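Local atomic coordinates of M32 carboxypeptidase (Chitinophagaceae bacterium, PDB entry 7A03), a protein that probably removes amino acids one at a time from the C-terminal ends of peptides, as a metal-dependent carboxypeptidase of the M32 family. Residues Y366-G371 with K380-T385; F433-K438 with L456-N461; W212-D217 with P319-L324. One frame throughout, in Å; residues are numbered along the deposited sequence.

Contact 1 of 3, residues Y366-G371 with K380-T385; sequences YEIEKG and KDLNKT
Ile368 and Leu382 meet through methyl groups, CG2 of the isoleucine lying 4.1 Å from CD1 of the leucine, and a second apolar touch runs from Ile368 CG1 to Thr385 CG2 at 4.4 Å. One branched side chain thus serves two partners with two branches. The torsion of Ile368 explains the division: CG2 stands anti to the backbone N while CG1 stands anti to the carbonyl carbon (chi1 -77°), and the two arms diverge toward successive turns of the other helix. Leu382 and Thr385 are three residues apart and so project from neighbouring turns on the same side of helix 382-394. The backbones stay well separated, with Ile368 CA 8.3 Å from Thr385 CA, and side chains alone bridge the gap. No hydrogen bond joins the segments.

Polar interactions belong to the separate helices. On the first, Lys370 NZ forms a salt bridge with Glu367 OE1 at 2.9 Å, reaching the carboxylate on its syn side and 22° out of its plane. The same ammonium also pairs with Asp174, so it is shared between two carboxylates and ties helix 358-374 to helix 170-192. Glu369 is buried, and its carboxylate is satisfied by Tyr157, Trp411 and the backbone N of Gly417.

Around the apolar seam, Ile368 also packs on Trp411, Trp386 and Tyr389, while Leu382 rests on Tyr129 and Leu136 of helix 129-150. Two consecutive helices joined by a short connection and packed through aliphatic side chains make a helix-loop-helix unit, here part of the predominantly helical M32 carboxypeptidase fold.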
# COMPACT_ATOMS: atom_id res chain seq x y z
N TYR A 366 11.40 -9.76 -1.58
CA TYR A 366 10.94 -10.51 -2.73
C TYR A 366 11.84 -11.72 -2.96
O TYR A 366 11.36 -12.86 -3.05
CB TYR A 366 10.86 -9.59 -3.95
CG TYR A 366 10.71 -10.29 -5.26
CD1 TYR A 366 9.50 -10.83 -5.66
CD2 TYR A 366 11.80 -10.40 -6.12
CE1 TYR A 366 9.39 -11.48 -6.86
CE2 TYR A 366 11.69 -11.05 -7.34
CZ TYR A 366 10.46 -11.59 -7.70
OH TYR A 366 10.31 -12.23 -8.90
N GLU A 367 13.16 -11.51 -2.93
CA GLU A 367 14.03 -12.63 -3.26
C GLU A 367 13.90 -13.71 -2.20
O GLU A 367 13.77 -14.90 -2.52
CB GLU A 367 15.49 -12.20 -3.43
CG GLU A 367 15.72 -11.09 -4.46
CD GLU A 367 15.43 -11.50 -5.90
OE1 GLU A 367 15.37 -12.71 -6.20
OE2 GLU A 367 15.27 -10.59 -6.75
N ILE A 368 13.79 -13.29 -0.94
CA ILE A 368 13.69 -14.26 0.14
C ILE A 368 12.39 -15.03 0.01
O ILE A 368 12.38 -16.27 0.06
CB ILE A 368 13.85 -13.57 1.50
CG1 ILE A 368 15.33 -13.25 1.75
CG2 ILE A 368 13.26 -14.43 2.62
CD1 ILE A 368 15.56 -12.36 2.92
N GLU A 369 11.29 -14.32 -0.24
CA GLU A 369 10.02 -15.03 -0.33
C GLU A 369 10.07 -16.00 -1.49
O GLU A 369 9.64 -17.16 -1.37
CB GLU A 369 8.84 -14.08 -0.47
CG GLU A 369 8.46 -13.44 0.84
CD GLU A 369 7.27 -12.54 0.72
OE1 GLU A 369 6.61 -12.57 -0.34
OE2 GLU A 369 7.00 -11.81 1.69
N LYS A 370 10.68 -15.57 -2.60
CA LYS A 370 10.70 -16.41 -3.78
C LYS A 370 11.47 -17.68 -3.50
O LYS A 370 11.08 -18.76 -3.96
CB LYS A 370 11.30 -15.62 -4.95
CG LYS A 370 11.34 -16.39 -6.27
CD LYS A 370 11.89 -15.52 -7.40
CE LYS A 370 13.17 -14.81 -6.98
NZ LYS A 370 13.91 -14.26 -8.15
N GLY A 371 12.53 -17.58 -2.69
CA GLY A 371 13.30 -18.75 -2.34
C GLY A 371 12.62 -19.61 -1.29
O GLY A 371 12.75 -20.83 -1.31
N LYS A 380 15.80 -22.12 8.17
CA LYS A 380 16.89 -22.31 9.12
C LYS A 380 17.93 -21.22 8.88
O LYS A 380 18.41 -21.06 7.75
CB LYS A 380 17.51 -23.70 8.92
CG LYS A 380 16.60 -24.88 9.28
CD LYS A 380 15.63 -24.54 10.40
CE LYS A 380 14.87 -25.77 10.92
NZ LYS A 380 13.44 -25.74 10.48
N ASP A 381 18.26 -20.46 9.93
CA ASP A 381 19.25 -19.39 9.84
C ASP A 381 18.82 -18.32 8.83
O ASP A 381 19.64 -17.78 8.08
CB ASP A 381 20.65 -19.92 9.53
CG ASP A 381 21.44 -20.23 10.79
OD1 ASP A 381 22.04 -19.29 11.36
OD2 ASP A 381 21.46 -21.40 11.21
N LEU A 382 17.53 -18.02 8.79
CA LEU A 382 17.06 -16.98 7.88
C LEU A 382 17.60 -15.61 8.28
O LEU A 382 17.74 -14.73 7.43
CB LEU A 382 15.54 -16.98 7.82
CG LEU A 382 14.90 -16.15 6.71
CD1 LEU A 382 15.31 -16.69 5.35
CD2 LEU A 382 13.40 -16.12 6.85
N ASN A 383 17.90 -15.41 9.57
CA ASN A 383 18.46 -14.14 10.00
C ASN A 383 19.80 -13.87 9.32
O ASN A 383 20.08 -12.74 8.90
CB ASN A 383 18.59 -14.09 11.52
CG ASN A 383 19.43 -15.23 12.07
OD1 ASN A 383 19.39 -16.34 11.55
ND2 ASN A 383 20.20 -14.94 13.11
N LYS A 384 20.64 -14.90 9.18
CA LYS A 384 21.91 -14.72 8.49
C LYS A 384 21.70 -14.38 7.02
O LYS A 384 22.37 -13.49 6.47
CB LYS A 384 22.79 -15.97 8.63
CG LYS A 384 24.17 -15.81 8.01
CD LYS A 384 24.74 -17.11 7.49
CE LYS A 384 25.27 -16.96 6.07
NZ LYS A 384 26.63 -16.36 6.03
N THR A 385 20.76 -15.07 6.36
CA THR A 385 20.43 -14.77 4.97
C THR A 385 20.00 -13.32 4.82
O THR A 385 20.48 -12.59 3.94
CB THR A 385 19.31 -15.71 4.53
OG1 THR A 385 19.75 -17.07 4.67
CG2 THR A 385 18.90 -15.45 3.10

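Contact 2 of 3, residues F433-K438 with L456-N461; sequences FTTAQK and LEWLRN
Ala436 sets its CB over one face of the Trp458 indole, 3.7 Å from the centroid of the six-membered ring and 10° off the ring normal, which is a CH-pi contact. The methyl is almost centred on the benzo ring: CB lies 3.8 Å from Trp458 CD2 and the same distance from CE3. The small side chain of Ala436 is consistent with the close approach here, where Ala436 CA and Trp458 CA are 7.1 Å apart. With CG anti to its backbone N (chi1 -174°), the indole extends across the gap to helix 420-439. Thr435 adds a lighter touch, its CG2 reaching Trp458 CZ2 obliquely at 4.2 Å, while its OG1 is bonded to the backbone O of Gln431 one turn earlier. The indole N-H is satisfied too, by Gln439 OE1 just beyond the first segment, a bond that helps fix the rotation of the ring.

Away from the indole face the contact thins out quickly. Lys438, Glu457 and Asn461 are solvent-exposed and make no approach across the interface, and no hydrogen bond links the two segments.

Ala436 also meets Leu443 of helix 443-448, which lies between the two segments in sequence, and Trp458 packs on Val440 and on Ile479 of helix 472-480. Phe433, which also touches helix 443-448, and Leu459 both reach helix 293-307, which therefore touches both partner helices.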
# COMPACT_ATOMS: atom_id res chain seq x y z
N PHE A 433 2.28 9.93 -12.92
CA PHE A 433 2.43 11.37 -12.76
C PHE A 433 3.12 11.97 -13.97
O PHE A 433 2.70 13.02 -14.50
CB PHE A 433 3.15 11.74 -11.47
CG PHE A 433 3.17 13.21 -11.21
CD1 PHE A 433 1.99 13.88 -10.86
CD2 PHE A 433 4.34 13.95 -11.36
CE1 PHE A 433 2.00 15.26 -10.66
CE2 PHE A 433 4.34 15.32 -11.14
CZ PHE A 433 3.16 15.97 -10.77
N THR A 434 4.16 11.31 -14.46
CA THR A 434 4.81 11.77 -15.68
C THR A 434 3.80 11.83 -16.82
O THR A 434 3.76 12.82 -17.57
CB THR A 434 5.99 10.86 -15.99
OG1 THR A 434 6.96 11.01 -14.95
CG2 THR A 434 6.64 11.22 -17.32
N THR A 435 2.91 10.84 -16.90
CA THR A 435 1.92 10.88 -17.97
C THR A 435 0.97 12.05 -17.77
O THR A 435 0.65 12.76 -18.73
CB THR A 435 1.18 9.55 -18.04
OG1 THR A 435 2.12 8.51 -18.35
CG2 THR A 435 0.11 9.59 -19.13
N ALA A 436 0.56 12.29 -16.51
CA ALA A 436 -0.30 13.44 -16.27
C ALA A 436 0.39 14.73 -16.68
O ALA A 436 -0.24 15.61 -17.27
CB ALA A 436 -0.75 13.49 -14.80
N GLN A 437 1.71 14.82 -16.45
CA GLN A 437 2.42 16.04 -16.81
C GLN A 437 2.41 16.25 -18.32
O GLN A 437 2.46 17.40 -18.78
CB GLN A 437 3.85 16.01 -16.28
CG GLN A 437 3.98 16.12 -14.78
CD GLN A 437 5.42 15.94 -14.35
OE1 GLN A 437 5.97 14.86 -14.48
NE2 GLN A 437 6.04 17.01 -13.85
N LYS A 438 2.33 15.16 -19.08
CA LYS A 438 2.21 15.22 -20.54
C LYS A 438 0.79 15.56 -20.96
O LYS A 438 0.58 16.32 -21.91
CB LYS A 438 2.62 13.86 -21.11
CG LYS A 438 2.85 13.81 -22.62
CD LYS A 438 2.47 12.44 -23.16
CE LYS A 438 2.97 12.23 -24.59
NZ LYS A 438 2.68 13.40 -25.47
N LEU A 456 -6.36 16.26 -9.62
CA LEU A 456 -7.44 15.42 -9.10
C LEU A 456 -8.42 15.09 -10.21
O LEU A 456 -8.88 13.95 -10.32
CB LEU A 456 -8.15 16.10 -7.92
CG LEU A 456 -9.30 15.25 -7.36
CD1 LEU A 456 -8.79 13.89 -6.90
CD2 LEU A 456 -9.97 15.99 -6.22
N GLU A 457 -8.76 16.07 -11.04
CA GLU A 457 -9.63 15.81 -12.19
C GLU A 457 -9.04 14.74 -13.10
O GLU A 457 -9.77 13.83 -13.55
CB GLU A 457 -9.86 17.11 -12.96
CG GLU A 457 -10.75 16.95 -14.17
CD GLU A 457 -10.91 18.22 -14.95
OE1 GLU A 457 -9.92 18.97 -15.10
OE2 GLU A 457 -12.04 18.48 -15.42
N TRP A 458 -7.74 14.82 -13.41
CA TRP A 458 -7.14 13.78 -14.25
C TRP A 458 -7.27 12.40 -13.61
O TRP A 458 -7.63 11.42 -14.28
CB TRP A 458 -5.68 14.14 -14.54
CG TRP A 458 -5.02 13.22 -15.50
CD1 TRP A 458 -5.01 13.30 -16.87
CD2 TRP A 458 -4.23 12.07 -15.17
NE1 TRP A 458 -4.28 12.27 -17.40
CE2 TRP A 458 -3.79 11.50 -16.38
CE3 TRP A 458 -3.87 11.45 -13.96
CZ2 TRP A 458 -3.00 10.36 -16.41
CZ3 TRP A 458 -3.08 10.32 -14.00
CH2 TRP A 458 -2.66 9.78 -15.22
N LEU A 459 -7.00 12.31 -12.31
CA LEU A 459 -7.15 11.03 -11.62
C LEU A 459 -8.59 10.55 -11.63
O LEU A 459 -8.86 9.35 -11.76
CB LEU A 459 -6.62 11.16 -10.20
CG LEU A 459 -5.12 11.45 -10.08
CD1 LEU A 459 -4.80 11.90 -8.65
CD2 LEU A 459 -4.28 10.23 -10.48
N ARG A 460 -9.54 11.48 -11.45
CA ARG A 460 -10.95 11.12 -11.39
C ARG A 460 -11.49 10.71 -12.75
O ARG A 460 -12.50 10.01 -12.81
CB ARG A 460 -11.75 12.30 -10.84
CG ARG A 460 -11.57 12.51 -9.34
CD ARG A 460 -12.45 11.53 -8.54
NE ARG A 460 -12.05 11.45 -7.14
CZ ARG A 460 -12.41 12.32 -6.21
NH1 ARG A 460 -13.21 13.34 -6.52
NH2 ARG A 460 -11.99 12.17 -4.97
N ASN A 461 -10.86 11.16 -13.84
CA ASN A 461 -11.24 10.72 -15.18
C ASN A 461 -10.53 9.46 -15.63
O ASN A 461 -11.07 8.71 -16.47
CB ASN A 461 -10.97 11.83 -16.20
CG ASN A 461 -11.89 13.03 -16.02
OD1 ASN A 461 -12.98 12.91 -15.46
ND2 ASN A 461 -11.46 14.18 -16.49

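Contact 3 of 3, residues W212-D217 with P319-L324; sequences WQLGID and PRIQAL. With GOL (glycerol), chain D.
A small polar site holding a glycerol, probably taken up from the crystallisation liquor, sits beside an apolar seam between helices 208-222 and 311-324. In the seam Leu214 meets two residues of the other helix. Its CD1 lies 3.9 Å from Ile321 CG2, and its CB is equally far from Leu324 CD2. Having CG anti to the backbone N (chi1 168°), Leu214 sends its two methyls to Ile321 CG2, which approaches both. Phe258 touches both Leu214 and Ile321, so helix 258-277, which carries an HExxH pattern (presumably the metal-binding motif, though no metal is bound to it here), is the third helix of this packing.

Glycerol bridges Asp217 on one helix and Arg320 on the other. Arg320 grips it with two N-H groups: NE donates to glycerol O3 at 2.8 Å and NH2 to O2, which lies in the guanidinium plane, with N-H...acceptor angles of 161° and 162°. Glycerol O2 in turn donates to Asp217 OD2 at 2.9 Å, linking opposite charges whose own atoms, Asp217 OD2 and Arg320 NH2, are 5.4 Å apart. The other carboxylate oxygen, OD1, accepts a bond from Gln213 NE2 at 3.0 Å, met from above the carboxylate plane. With an alanine in place of Asp217, glycerol O2 would probably lose its acceptor and the Gln213 amide a partner that limits its turning. Gln221 and Gln317 also bond the glycerol.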
# COMPACT_ATOMS: atom_id res chain seq x y z
N TRP A 212 -1.42 19.80 13.32
CA TRP A 212 -2.73 19.21 13.06
C TRP A 212 -3.49 20.02 12.02
O TRP A 212 -4.00 19.47 11.02
CB TRP A 212 -3.53 19.13 14.36
CG TRP A 212 -4.93 18.71 14.12
CD1 TRP A 212 -6.01 19.52 14.01
CD2 TRP A 212 -5.42 17.36 13.96
NE1 TRP A 212 -7.15 18.78 13.79
CE2 TRP A 212 -6.81 17.45 13.74
CE3 TRP A 212 -4.81 16.10 13.96
CZ2 TRP A 212 -7.61 16.32 13.55
CZ3 TRP A 212 -5.61 14.97 13.77
CH2 TRP A 212 -6.99 15.09 13.56
N GLN A 213 -3.55 21.35 12.22
CA GLN A 213 -4.30 22.19 11.29
C GLN A 213 -3.64 22.23 9.92
O GLN A 213 -4.35 22.32 8.91
CB GLN A 213 -4.49 23.59 11.87
CG GLN A 213 -5.47 24.45 11.09
CD GLN A 213 -6.84 23.83 10.99
OE1 GLN A 213 -7.44 23.48 12.01
NE2 GLN A 213 -7.33 23.65 9.77
N LEU A 214 -2.31 22.16 9.87
CA LEU A 214 -1.61 22.12 8.59
C LEU A 214 -2.05 20.92 7.77
O LEU A 214 -2.34 21.04 6.56
CB LEU A 214 -0.10 22.06 8.84
CG LEU A 214 0.78 21.72 7.63
CD1 LEU A 214 0.60 22.78 6.56
CD2 LEU A 214 2.23 21.63 8.06
N GLY A 215 -2.12 19.75 8.41
CA GLY A 215 -2.53 18.55 7.69
C GLY A 215 -3.97 18.62 7.21
O GLY A 215 -4.29 18.23 6.08
N ILE A 216 -4.87 19.12 8.08
CA ILE A 216 -6.25 19.33 7.65
C ILE A 216 -6.31 20.25 6.42
O ILE A 216 -7.06 20.00 5.46
CB ILE A 216 -7.09 19.88 8.82
CG1 ILE A 216 -7.15 18.87 9.98
CG2 ILE A 216 -8.46 20.31 8.31
CD1 ILE A 216 -8.00 17.65 9.69
N ASP A 217 -5.56 21.36 6.46
CA ASP A 217 -5.55 22.31 5.35
C ASP A 217 -5.05 21.66 4.07
O ASP A 217 -5.62 21.84 2.99
CB ASP A 217 -4.65 23.48 5.70
CG ASP A 217 -5.30 24.48 6.64
OD1 ASP A 217 -6.47 24.29 7.02
OD2 ASP A 217 -4.61 25.46 6.99
N PRO A 319 6.54 29.07 1.58
CA PRO A 319 6.30 30.32 2.32
C PRO A 319 5.17 30.20 3.32
O PRO A 319 5.23 30.80 4.41
CB PRO A 319 6.00 31.34 1.21
CG PRO A 319 6.52 30.73 -0.04
CD PRO A 319 6.40 29.26 0.12
N ARG A 320 4.16 29.38 3.01
CA ARG A 320 3.05 29.20 3.94
C ARG A 320 3.49 28.47 5.21
O ARG A 320 3.14 28.88 6.33
CB ARG A 320 1.90 28.48 3.24
CG ARG A 320 1.35 29.21 2.02
CD ARG A 320 0.31 28.36 1.26
NE ARG A 320 -0.90 28.06 2.03
CZ ARG A 320 -1.95 28.87 2.13
NH1 ARG A 320 -1.95 30.04 1.50
NH2 ARG A 320 -3.00 28.51 2.85
N ILE A 321 4.27 27.39 5.07
CA ILE A 321 4.70 26.71 6.28
C ILE A 321 5.77 27.50 7.02
O ILE A 321 5.91 27.37 8.24
CB ILE A 321 5.08 25.22 6.11
CG1 ILE A 321 6.38 25.07 5.34
CG2 ILE A 321 3.94 24.41 5.50
CD1 ILE A 321 7.02 23.70 5.56
N GLN A 322 6.52 28.35 6.32
CA GLN A 322 7.44 29.25 7.01
C GLN A 322 6.67 30.21 7.88
O GLN A 322 7.07 30.50 9.02
CB GLN A 322 8.22 30.05 5.97
CG GLN A 322 9.53 29.44 5.57
CD GLN A 322 10.33 30.41 4.73
OE1 GLN A 322 9.79 31.05 3.83
NE2 GLN A 322 11.62 30.56 5.05
N ALA A 323 5.57 30.75 7.36
CA ALA A 323 4.72 31.63 8.15
C ALA A 323 4.14 30.92 9.36
O ALA A 323 3.93 31.54 10.41
CB ALA A 323 3.59 32.17 7.28
N LEU A 324 3.86 29.62 9.21
CA LEU A 324 3.31 28.85 10.32
C LEU A 324 4.36 28.55 11.39
O LEU A 324 4.04 28.52 12.59
CB LEU A 324 2.73 27.55 9.77
CG LEU A 324 1.90 26.70 10.71
CD1 LEU A 324 0.82 27.57 11.34
CD2 LEU A 324 1.30 25.57 9.91
C1 GOL D . -0.57 26.70 5.47
O1 GOL D . -0.95 27.32 6.68
C2 GOL D . -1.65 25.63 5.16
O2 GOL D . -2.86 26.19 4.76
C3 GOL D . -1.02 24.72 4.06
O3 GOL D . -1.02 25.40 2.84

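How the contacts relate
From the N terminus, contact 3 comes first, joining helix 208-222 to 311-324 across the longest interval: 101 residues, among them the small three-stranded sheet and helices 258-277 and 293-307. Contact 1 closes the short connection between consecutive helices 358-374 and 382-394, with eight residues between its segments, three of them still helical. Contact 2 joins helix 420-439 to 453-462, closing a 17-residue excursion through helix 443-448. The three are in series, with none enclosing or crossing another. In space, contact 1 lies across the chain's centre from both others, its centre 39 Å from that of contact 2 and 44 Å from that of contact 3. Contacts 2 and 3 are about 12 Å apart at their closest atoms.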